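Local coordinates for 6-carboxyhexanoate--CoA ligase (Aquifex aeolicus, PDB 5TV6), which belongs to the BioW family of 6-carboxyhexanoate--CoA ligases, at residues A[77-82]-A[200-205]. Sequence-based numbering, arbitrary orientation.
Sequences REFAVK and VRITPL. With PML (pimelic acid), chain C.
Arg77 reaches to the loop just after strand 198-203 and grips the backbone carbonyl of Leu205 side-on, with two nitrogens on one oxygen. NE lies 2.7 Å from Leu205 O and NH2 2.9 Å from the same atom. Both bonds are bent at hydrogen (141° at NE), and NE approaches from above the carbonyl plane. The arginine chain runs extended from CG to NE, which carries the guanidinium past the leucine side chain, while CG rests 3.8 Å from Leu205 CD2. Further along the helix the contact turns apolar. Ile202 sends its CD1 against Ala80 CB, 3.7 Å away, and the same methyl lies 3.8 Å from Phe79 CD2. With CG anti to the backbone N (chi1 174°), the Phe79 ring swings over beside the strand; Ile202 CG1 sits at its edge, in the ring plane, and Val200 CG1 comes obliquely to CE2 at 4.0 Å. Arg201, between Val200 and Ile202, whose CB bonds point toward the helix, points away from it: its NE and NH2 each bind a separate carboxylate oxygen of pimelic acid, so this strand has helix on one face and ligand on the other. Segment 77-82 of helix 73-85 runs nearly antiparallel to strand segment 200-203 (161°), and the helix packs on the mixed sheet. Strands 65-69 and 190-194 flank strand 198-203, Tyr68 and Phe70 meet the Phe79 ring, and helix 91-103 touches Arg77 through Val98 and Ser102.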
# COMPACT_ATOMS: atom_id res chain seq x y z
N ARG A 77 -10.73 4.35 -14.26
CA ARG A 77 -10.26 5.50 -13.49
C ARG A 77 -11.41 6.44 -13.16
O ARG A 77 -11.46 7.00 -12.06
CB ARG A 77 -9.15 6.23 -14.24
CG ARG A 77 -7.84 5.47 -14.21
CD ARG A 77 -6.84 6.00 -15.21
NE ARG A 77 -5.64 5.16 -15.30
CZ ARG A 77 -4.71 5.30 -16.23
NH1 ARG A 77 -4.83 6.24 -17.17
NH2 ARG A 77 -3.65 4.49 -16.25
N GLU A 78 -12.37 6.58 -14.08
CA GLU A 78 -13.55 7.39 -13.78
C GLU A 78 -14.34 6.79 -12.63
O GLU A 78 -14.85 7.52 -11.77
CB GLU A 78 -14.42 7.53 -15.03
CG GLU A 78 -13.68 8.18 -16.20
CD GLU A 78 -14.49 9.26 -16.91
OE1 GLU A 78 -14.66 10.35 -16.33
OE2 GLU A 78 -14.94 9.00 -18.05
N PHE A 79 -14.43 5.46 -12.59
CA PHE A 79 -15.13 4.81 -11.49
C PHE A 79 -14.38 4.99 -10.18
O PHE A 79 -15.01 5.12 -9.12
CB PHE A 79 -15.36 3.33 -11.80
CG PHE A 79 -15.94 2.57 -10.66
CD1 PHE A 79 -17.27 2.74 -10.30
CD2 PHE A 79 -15.17 1.67 -9.95
CE1 PHE A 79 -17.81 2.03 -9.24
CE2 PHE A 79 -15.70 0.95 -8.90
CZ PHE A 79 -17.03 1.13 -8.53
N ALA A 80 -13.05 4.98 -10.21
CA ALA A 80 -12.29 5.25 -9.00
C ALA A 80 -12.59 6.64 -8.46
O ALA A 80 -12.85 6.81 -7.26
CB ALA A 80 -10.79 5.07 -9.27
N VAL A 81 -12.60 7.64 -9.35
CA VAL A 81 -12.94 9.01 -8.96
C VAL A 81 -14.32 9.06 -8.30
O VAL A 81 -14.50 9.65 -7.23
CB VAL A 81 -12.85 9.95 -10.18
CG1 VAL A 81 -13.32 11.34 -9.80
CG2 VAL A 81 -11.43 10.00 -10.72
N LYS A 82 -15.31 8.41 -8.93
CA LYS A 82 -16.65 8.36 -8.35
C LYS A 82 -16.65 7.80 -6.92
O LYS A 82 -17.36 8.30 -6.05
CB LYS A 82 -17.56 7.52 -9.24
CG LYS A 82 -18.95 7.30 -8.64
CD LYS A 82 -19.66 6.15 -9.32
CE LYS A 82 -21.08 6.00 -8.80
NZ LYS A 82 -21.80 4.89 -9.48
N VAL A 200 -12.08 -1.30 -2.43
CA VAL A 200 -12.76 -1.40 -3.72
C VAL A 200 -11.71 -1.74 -4.78
O VAL A 200 -11.01 -0.85 -5.28
CB VAL A 200 -13.50 -0.10 -4.08
CG1 VAL A 200 -14.25 -0.26 -5.39
CG2 VAL A 200 -14.47 0.28 -2.97
N ARG A 201 -11.61 -3.02 -5.15
CA ARG A 201 -10.68 -3.43 -6.19
C ARG A 201 -11.26 -3.07 -7.55
O ARG A 201 -12.45 -3.29 -7.80
CB ARG A 201 -10.37 -4.93 -6.11
CG ARG A 201 -10.05 -5.41 -4.70
CD ARG A 201 -9.94 -6.96 -4.55
NE ARG A 201 -8.90 -7.55 -5.38
CZ ARG A 201 -9.12 -8.35 -6.43
NH1 ARG A 201 -10.36 -8.69 -6.79
NH2 ARG A 201 -8.09 -8.82 -7.13
N ILE A 202 -10.43 -2.48 -8.41
CA ILE A 202 -10.83 -1.99 -9.73
C ILE A 202 -9.83 -2.53 -10.74
O ILE A 202 -8.62 -2.44 -10.52
CB ILE A 202 -10.86 -0.46 -9.77
CG1 ILE A 202 -11.74 0.08 -8.65
CG2 ILE A 202 -11.26 0.05 -11.16
CD1 ILE A 202 -11.64 1.56 -8.50
N THR A 203 -10.33 -3.10 -11.85
CA THR A 203 -9.43 -3.63 -12.88
C THR A 203 -9.73 -2.88 -14.16
O THR A 203 -10.87 -2.41 -14.32
CB THR A 203 -9.53 -5.15 -13.06
OG1 THR A 203 -9.41 -5.76 -11.77
CG2 THR A 203 -8.38 -5.68 -13.91
N PRO A 204 -8.79 -2.96 -15.12
CA PRO A 204 -7.78 -2.11 -15.78
C PRO A 204 -7.69 -0.69 -15.25
O PRO A 204 -8.33 0.19 -15.80
CB PRO A 204 -8.22 -2.12 -17.25
CG PRO A 204 -9.66 -2.36 -17.17
CD PRO A 204 -9.69 -3.47 -16.16
N LEU A 205 -6.90 -0.46 -14.20
CA LEU A 205 -6.58 0.91 -13.81
C LEU A 205 -5.43 1.49 -14.63
O LEU A 205 -5.08 2.66 -14.44
CB LEU A 205 -6.25 0.98 -12.32
CG LEU A 205 -7.49 1.19 -11.46
CD1 LEU A 205 -7.17 1.15 -9.98
CD2 LEU A 205 -8.16 2.50 -11.84
C1 PML C . 0.81 -3.17 -5.69
O11 PML C . 1.39 -2.06 -5.53
O12 PML C . 1.39 -4.15 -6.25
C2 PML C . -0.63 -3.32 -5.20
C3 PML C . -1.49 -3.89 -6.32
C4 PML C . -2.97 -3.65 -6.10
C5 PML C . -3.61 -4.79 -5.33
C6 PML C . -5.00 -5.02 -5.89
C7 PML C . -5.57 -6.37 -5.47
O71 PML C . -6.16 -6.45 -4.36
O72 PML C . -5.46 -7.38 -6.21